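Long-range contact in putative flavoprotein decarboxylase (PDB 6JLS), which is an FMN-dependent cysteine decarboxylase of thioviridamide biosynthesis, a dodecameric flavoprotein related to phosphopantothenoylcysteine decarboxylases: residues Q16-S26 / E92-T102. Numbering follows the deposited sequence.
Sequences QLTLTMCLSGS and ESDAVVVAPAT. With FMN (flavin mononucleotide), chain B.
T18 and D94 bind each other twice: D94 N gives a hydrogen bond to T18 O (2.7 Å), and T18 N returns one to D94 OD2 (2.9 Å), reaching that oxygen from its anti side and 34° out of the carboxylate plane. Parallel strand pairing follows, T20 and C22 each donating to and accepting from the backbone of A95-A99, with C22 N to V97 O at 2.6 Å. Beside it, T20 OG1 donates to S93 OG (2.8 Å), and S93 OG is also bonded to I89 O. At the C-terminal ends G25 N binds FMN O3P (2.6 Å), while FMN O2' donates to G25 O. S24 OG, anti to its own N (chi1 -152°), lies 2.8 Å from T102 OG1 beside the phosphate; T102 OG1, at a helix N-cap, accepts from T105 N. On one sheet face L19 CD1 meets V97 CG2 (4.2 Å); L19 also touches helix 32-40, and V97 helix 182-193. On the other, C22 CB packs on V98 CG2 (3.7 Å). P100, after a cis peptide, lays CG against S26 CB. Neighbouring central strands of a Rossmann-like sheet thus bring the G25 N-H to the FMN phosphate, with two hydroxyls probably assisting.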
ATOM      1  N   GLN A  16     -34.920  -2.092  31.452  1.00 71.82           N
ATOM      2  CA  GLN A  16     -35.575  -1.846  30.177  1.00 74.29           C
ATOM      3  C   GLN A  16     -34.946  -0.680  29.424  1.00 71.39           C
ATOM      4  O   GLN A  16     -35.545  -0.153  28.481  1.00 73.91           O
ATOM      5  CB  GLN A  16     -37.064  -1.593  30.407  1.00 81.20           C
ATOM      6  CG  GLN A  16     -37.863  -2.856  30.650  1.00 92.50           C
ATOM      7  CD  GLN A  16     -38.189  -3.563  29.355  1.00102.67           C
ATOM      8  OE1 GLN A  16     -38.893  -3.017  28.505  1.00106.70           O
ATOM      9  NE2 GLN A  16     -37.666  -4.773  29.184  1.00102.94           N
ATOM     10  N   LEU A  17     -33.742  -0.276  29.814  1.00 62.75           N
ATOM     11  CA  LEU A  17     -33.124   0.939  29.308  1.00 52.45           C
ATOM     12  C   LEU A  17     -32.121   0.635  28.200  1.00 52.99           C
ATOM     13  O   LEU A  17     -31.411  -0.376  28.240  1.00 50.88           O
ATOM     14  CB  LEU A  17     -32.429   1.685  30.446  1.00 44.07           C
ATOM     15  CG  LEU A  17     -33.346   2.109  31.595  1.00 52.55           C
ATOM     16  CD1 LEU A  17     -32.585   2.906  32.652  1.00 53.88           C
ATOM     17  CD2 LEU A  17     -34.509   2.916  31.043  1.00 53.79           C
ATOM     18  N   THR A  18     -32.073   1.518  27.209  1.00 51.84           N
ATOM     19  CA  THR A  18     -31.034   1.532  26.187  1.00 51.57           C
ATOM     20  C   THR A  18     -30.134   2.735  26.442  1.00 51.55           C
ATOM     21  O   THR A  18     -30.583   3.881  26.324  1.00 61.56           O
ATOM     22  CB  THR A  18     -31.642   1.616  24.784  1.00 49.22           C
ATOM     23  OG1 THR A  18     -32.428   0.448  24.526  1.00 55.10           O
ATOM     24  CG2 THR A  18     -30.555   1.730  23.733  1.00 39.56           C
ATOM     25  N   LEU A  19     -28.875   2.481  26.784  1.00 42.58           N
ATOM     26  CA  LEU A  19     -27.925   3.551  27.056  1.00 43.07           C
ATOM     27  C   LEU A  19     -26.787   3.537  26.042  1.00 44.51           C
ATOM     28  O   LEU A  19     -26.186   2.488  25.776  1.00 47.40           O
ATOM     29  CB  LEU A  19     -27.351   3.434  28.470  1.00 43.95           C
ATOM     30  CG  LEU A  19     -26.433   4.592  28.869  1.00 47.47           C
ATOM     31  CD1 LEU A  19     -26.707   5.029  30.290  1.00 50.58           C
ATOM     32  CD2 LEU A  19     -24.959   4.237  28.701  1.00 54.76           C
ATOM     33  N   THR A  20     -26.473   4.703  25.494  1.00 39.48           N
ATOM     34  CA  THR A  20     -25.344   4.856  24.589  1.00 38.16           C
ATOM     35  C   THR A  20     -24.236   5.634  25.287  1.00 38.04           C
ATOM     36  O   THR A  20     -24.455   6.758  25.756  1.00 40.31           O
ATOM     37  CB  THR A  20     -25.763   5.550  23.296  1.00 39.19           C
ATOM     38  OG1 THR A  20     -26.696   4.710  22.595  1.00 46.36           O
ATOM     39  CG2 THR A  20     -24.556   5.812  22.411  1.00 26.63           C
ATOM     40  N   MET A  21     -23.056   5.024  25.340  1.00 35.60           N
ATOM     41  CA  MET A  21     -21.845   5.570  25.937  1.00 29.90           C
ATOM     42  C   MET A  21     -20.911   6.075  24.833  1.00 34.00           C
ATOM     43  O   MET A  21     -20.589   5.329  23.897  1.00 36.19           O
ATOM     44  CB  MET A  21     -21.180   4.466  26.767  1.00 26.06           C
ATOM     45  CG  MET A  21     -19.785   4.739  27.265  1.00 49.59           C
ATOM     46  SD  MET A  21     -19.186   3.415  28.380  1.00 55.50           S
ATOM     47  CE  MET A  21     -20.180   2.032  27.863  1.00 45.05           C
ATOM     48  N   CYS A  22     -20.478   7.331  24.928  1.00 34.09           N
ATOM     49  CA  CYS A  22     -19.560   7.901  23.945  1.00 28.98           C
ATOM     50  C   CYS A  22     -18.194   8.163  24.566  1.00 32.70           C
ATOM     51  O   CYS A  22     -18.095   8.655  25.695  1.00 30.10           O
ATOM     52  CB  CYS A  22     -20.103   9.201  23.344  1.00 34.88           C
ATOM     53  SG  CYS A  22     -21.638   9.069  22.378  1.00 37.56           S
ATOM     54  N   LEU A  23     -17.140   7.842  23.815  1.00 34.64           N
ATOM     55  CA  LEU A  23     -15.767   7.965  24.284  1.00 24.03           C
ATOM     56  C   LEU A  23     -14.986   8.924  23.394  1.00 24.81           C
ATOM     57  O   LEU A  23     -14.975   8.773  22.166  1.00 29.59           O
ATOM     58  CB  LEU A  23     -15.086   6.598  24.308  1.00 29.51           C
ATOM     59  CG  LEU A  23     -15.724   5.532  25.201  1.00 33.00           C
ATOM     60  CD1 LEU A  23     -14.845   4.284  25.216  1.00 39.17           C
ATOM     61  CD2 LEU A  23     -15.913   6.067  26.607  1.00 33.78           C
ATOM     62  N   SER A  24     -14.311   9.880  24.024  1.00 25.35           N
ATOM     63  CA  SER A  24     -13.549  10.968  23.419  1.00 30.16           C
ATOM     64  C   SER A  24     -12.041  10.681  23.510  1.00 29.54           C
ATOM     65  O   SER A  24     -11.590   9.823  24.273  1.00 32.57           O
ATOM     66  CB  SER A  24     -13.898  12.285  24.146  1.00 30.92           C
ATOM     67  OG  SER A  24     -13.742  13.402  23.314  1.00 53.68           O
ATOM     68  N   GLY A  25     -11.248  11.468  22.785  1.00 32.18           N
ATOM     69  CA  GLY A  25      -9.808  11.295  22.783  1.00 30.76           C
ATOM     70  C   GLY A  25      -9.086  11.759  24.036  1.00 35.82           C
ATOM     71  O   GLY A  25      -8.182  12.606  23.988  1.00 31.53           O
ATOM     72  N   SER A  26      -9.491  11.211  25.174  1.00 29.18           N
ATOM     73  CA  SER A  26      -8.800  11.411  26.433  1.00 29.61           C
ATOM     74  C   SER A  26      -8.316  10.055  26.932  1.00 36.49           C
ATOM     75  O   SER A  26      -8.956   9.028  26.682  1.00 36.18           O
ATOM     76  CB  SER A  26      -9.723  12.062  27.465  1.00 29.50           C
ATOM     77  OG  SER A  26      -9.243  11.861  28.779  1.00 30.11           O
ATOM     78  N   GLU A  92     -33.113   5.465  19.558  1.00 53.62           N
ATOM     79  CA  GLU A  92     -33.462   4.347  20.426  1.00 48.90           C
ATOM     80  C   GLU A  92     -32.873   4.454  21.829  1.00 44.23           C
ATOM     81  O   GLU A  92     -33.068   3.541  22.632  1.00 53.40           O
ATOM     82  CB  GLU A  92     -33.010   3.036  19.770  1.00 58.27           C
ATOM     83  CG  GLU A  92     -33.642   2.786  18.403  1.00 68.74           C
ATOM     84  CD  GLU A  92     -33.064   1.583  17.665  1.00 76.91           C
ATOM     85  OE1 GLU A  92     -32.111   0.948  18.178  1.00 78.59           O
ATOM     86  OE2 GLU A  92     -33.573   1.281  16.562  1.00 80.12           O
ATOM     87  N   SER A  93     -32.160   5.520  22.156  1.00 52.20           N
ATOM     88  CA  SER A  93     -31.484   5.596  23.444  1.00 49.87           C
ATOM     89  C   SER A  93     -32.353   6.303  24.471  1.00 51.19           C
ATOM     90  O   SER A  93     -33.025   7.287  24.157  1.00 57.84           O
ATOM     91  CB  SER A  93     -30.155   6.335  23.305  1.00 46.15           C
ATOM     92  OG  SER A  93     -29.283   5.650  22.433  1.00 48.49           O
ATOM     93  N   ASP A  94     -32.326   5.801  25.704  1.00 48.57           N
ATOM     94  CA  ASP A  94     -32.947   6.498  26.824  1.00 47.98           C
ATOM     95  C   ASP A  94     -31.982   7.431  27.538  1.00 52.07           C
ATOM     96  O   ASP A  94     -32.423   8.282  28.319  1.00 56.17           O
ATOM     97  CB  ASP A  94     -33.523   5.499  27.825  1.00 48.43           C
ATOM     98  CG  ASP A  94     -34.464   4.522  27.175  1.00 60.86           C
ATOM     99  OD1 ASP A  94     -35.363   4.972  26.431  1.00 67.56           O
ATOM    100  OD2 ASP A  94     -34.287   3.305  27.390  1.00 68.00           O
ATOM    101  N   ALA A  95     -30.687   7.297  27.284  1.00 50.36           N
ATOM    102  CA  ALA A  95     -29.719   8.286  27.726  1.00 49.15           C
ATOM    103  C   ALA A  95     -28.462   8.110  26.898  1.00 49.62           C
ATOM    104  O   ALA A  95     -28.146   6.999  26.462  1.00 49.44           O
ATOM    105  CB  ALA A  95     -29.399   8.153  29.218  1.00 54.55           C
ATOM    106  N   VAL A  96     -27.755   9.217  26.693  1.00 44.64           N
ATOM    107  CA  VAL A  96     -26.477   9.261  25.995  1.00 34.51           C
ATOM    108  C   VAL A  96     -25.477   9.906  26.938  1.00 37.77           C
ATOM    109  O   VAL A  96     -25.717  11.017  27.419  1.00 45.33           O
ATOM    110  CB  VAL A  96     -26.585  10.067  24.686  1.00 35.77           C
ATOM    111  CG1 VAL A  96     -25.210  10.246  24.027  1.00 27.55           C
ATOM    112  CG2 VAL A  96     -27.597   9.432  23.741  1.00 28.71           C
ATOM    113  N   VAL A  97     -24.368   9.217  27.208  1.00 39.29           N
ATOM    114  CA  VAL A  97     -23.312   9.716  28.092  1.00 35.78           C
ATOM    115  C   VAL A  97     -22.036   9.907  27.281  1.00 36.17           C
ATOM    116  O   VAL A  97     -21.615   8.997  26.559  1.00 46.89           O
ATOM    117  CB  VAL A  97     -23.049   8.759  29.267  1.00 35.65           C
ATOM    118  CG1 VAL A  97     -22.004   9.346  30.209  1.00 32.38           C
ATOM    119  CG2 VAL A  97     -24.324   8.468  30.001  1.00 36.45           C
ATOM    120  N   VAL A  98     -21.422  11.083  27.394  1.00 27.85           N
ATOM    121  CA  VAL A  98     -20.098  11.324  26.831  1.00 31.52           C
ATOM    122  C   VAL A  98     -19.140  11.461  28.008  1.00 37.33           C
ATOM    123  O   VAL A  98     -19.176  12.451  28.758  1.00 33.47           O
ATOM    124  CB  VAL A  98     -20.054  12.553  25.914  1.00 32.71           C
ATOM    125  CG1 VAL A  98     -18.669  12.681  25.260  1.00 26.72           C
ATOM    126  CG2 VAL A  98     -21.126  12.452  24.847  1.00 33.18           C
ATOM    127  N   ALA A  99     -18.288  10.455  28.174  1.00 30.76           N
ATOM    128  CA  ALA A  99     -17.449  10.323  29.355  1.00 31.52           C
ATOM    129  C   ALA A  99     -16.268   9.411  29.039  1.00 36.49           C
ATOM    130  O   ALA A  99     -16.434   8.190  28.922  1.00 35.76           O
ATOM    131  CB  ALA A  99     -18.262   9.770  30.521  1.00 29.35           C
ATOM    132  N   PRO A 100     -15.059   9.962  28.887  1.00 31.39           N
ATOM    133  CA  PRO A 100     -14.778  11.392  29.045  1.00 26.34           C
ATOM    134  C   PRO A 100     -15.190  12.231  27.840  1.00 29.70           C
ATOM    135  O   PRO A 100     -15.268  11.716  26.728  1.00 29.96           O
ATOM    136  CB  PRO A 100     -13.265  11.421  29.226  1.00 30.43           C
ATOM    137  CG  PRO A 100     -12.780  10.229  28.416  1.00 32.40           C
ATOM    138  CD  PRO A 100     -13.854   9.182  28.555  1.00 29.64           C
ATOM    139  N   ALA A 101     -15.450  13.515  28.069  1.00 22.70           N
ATOM    140  CA  ALA A 101     -15.696  14.487  27.004  1.00 33.10           C
ATOM    141  C   ALA A 101     -14.511  15.442  26.967  1.00 29.37           C
ATOM    142  O   ALA A 101     -14.291  16.199  27.920  1.00 33.61           O
ATOM    143  CB  ALA A 101     -17.007  15.246  27.234  1.00 32.69           C
ATOM    144  N   THR A 102     -13.743  15.395  25.882  1.00 26.32           N
ATOM    145  CA  THR A 102     -12.599  16.276  25.725  1.00 25.40           C
ATOM    146  C   THR A 102     -13.044  17.721  25.503  1.00 21.68           C
ATOM    147  O   THR A 102     -14.200  18.008  25.188  1.00 32.76           O
ATOM    148  CB  THR A 102     -11.762  15.874  24.521  1.00 21.19           C
ATOM    149  OG1 THR A 102     -12.609  15.940  23.370  1.00 33.16           O
ATOM    150  CG2 THR A 102     -11.137  14.455  24.707  1.00 29.76           C
TER
HETATM  151  N1  FMN B 501      -7.968  16.537  25.495  1.00 67.35           N
HETATM  152  C2  FMN B 501      -8.935  16.765  26.450  1.00 64.67           C
HETATM  153  O2  FMN B 501      -9.810  17.598  26.234  1.00 62.25           O
HETATM  154  N3  FMN B 501      -8.911  16.071  27.642  1.00 60.98           N
HETATM  155  C4  FMN B 501      -7.924  15.139  27.889  1.00 60.93           C
HETATM  156  O4  FMN B 501      -7.900  14.513  28.952  1.00 57.39           O
HETATM  157  C4A FMN B 501      -6.951  14.907  26.926  1.00 63.67           C
HETATM  158  N5  FMN B 501      -5.958  13.976  27.161  1.00 62.29           N
HETATM  159  C5A FMN B 501      -4.984  13.740  26.214  1.00 53.13           C
HETATM  160  C6  FMN B 501      -3.997  12.802  26.484  1.00 50.82           C
HETATM  161  C7  FMN B 501      -3.006  12.545  25.537  1.00 55.53           C
HETATM  162  C7M FMN B 501      -1.945  11.522  25.853  1.00 42.46           C
HETATM  163  C8  FMN B 501      -3.007  13.239  24.310  1.00 53.48           C
HETATM  164  C8M FMN B 501      -1.941  12.965  23.283  1.00 45.87           C
HETATM  165  C9  FMN B 501      -4.005  14.186  24.048  1.00 50.48           C
HETATM  166  C9A FMN B 501      -4.997  14.438  25.004  1.00 52.96           C
HETATM  167  N10 FMN B 501      -5.996  15.374  24.767  1.00 56.31           N
HETATM  168  C10 FMN B 501      -6.971  15.608  25.723  1.00 62.80           C
HETATM  169  C1' FMN B 501      -6.040  16.120  23.465  1.00 55.66           C
HETATM  170  C2' FMN B 501      -7.106  15.469  22.569  1.00 50.52           C
HETATM  171  O2' FMN B 501      -6.795  14.123  22.253  1.00 44.30           O
HETATM  172  C3' FMN B 501      -7.311  16.255  21.280  1.00 53.47           C
HETATM  173  O3' FMN B 501      -7.915  17.484  21.605  1.00 63.43           O
HETATM  174  C4' FMN B 501      -8.184  15.447  20.322  1.00 54.55           C
HETATM  175  O4' FMN B 501      -8.261  16.007  19.022  1.00 57.65           O
HETATM  176  C5' FMN B 501      -9.590  15.272  20.880  1.00 45.31           C
HETATM  177  O5' FMN B 501     -10.317  14.620  19.867  1.00 32.25           O
HETATM  178  P   FMN B 501     -11.838  14.176  20.084  1.00 34.92           P
HETATM  179  O1P FMN B 501     -12.501  15.128  21.063  1.00 27.92           O
HETATM  180  O2P FMN B 501     -12.564  14.254  18.758  1.00 36.04           O
HETATM  181  O3P FMN B 501     -11.883  12.783  20.657  1.00 34.36           O
HETATM  182  O   HOH W   1     -34.817   1.414  25.990  1.00 68.12           O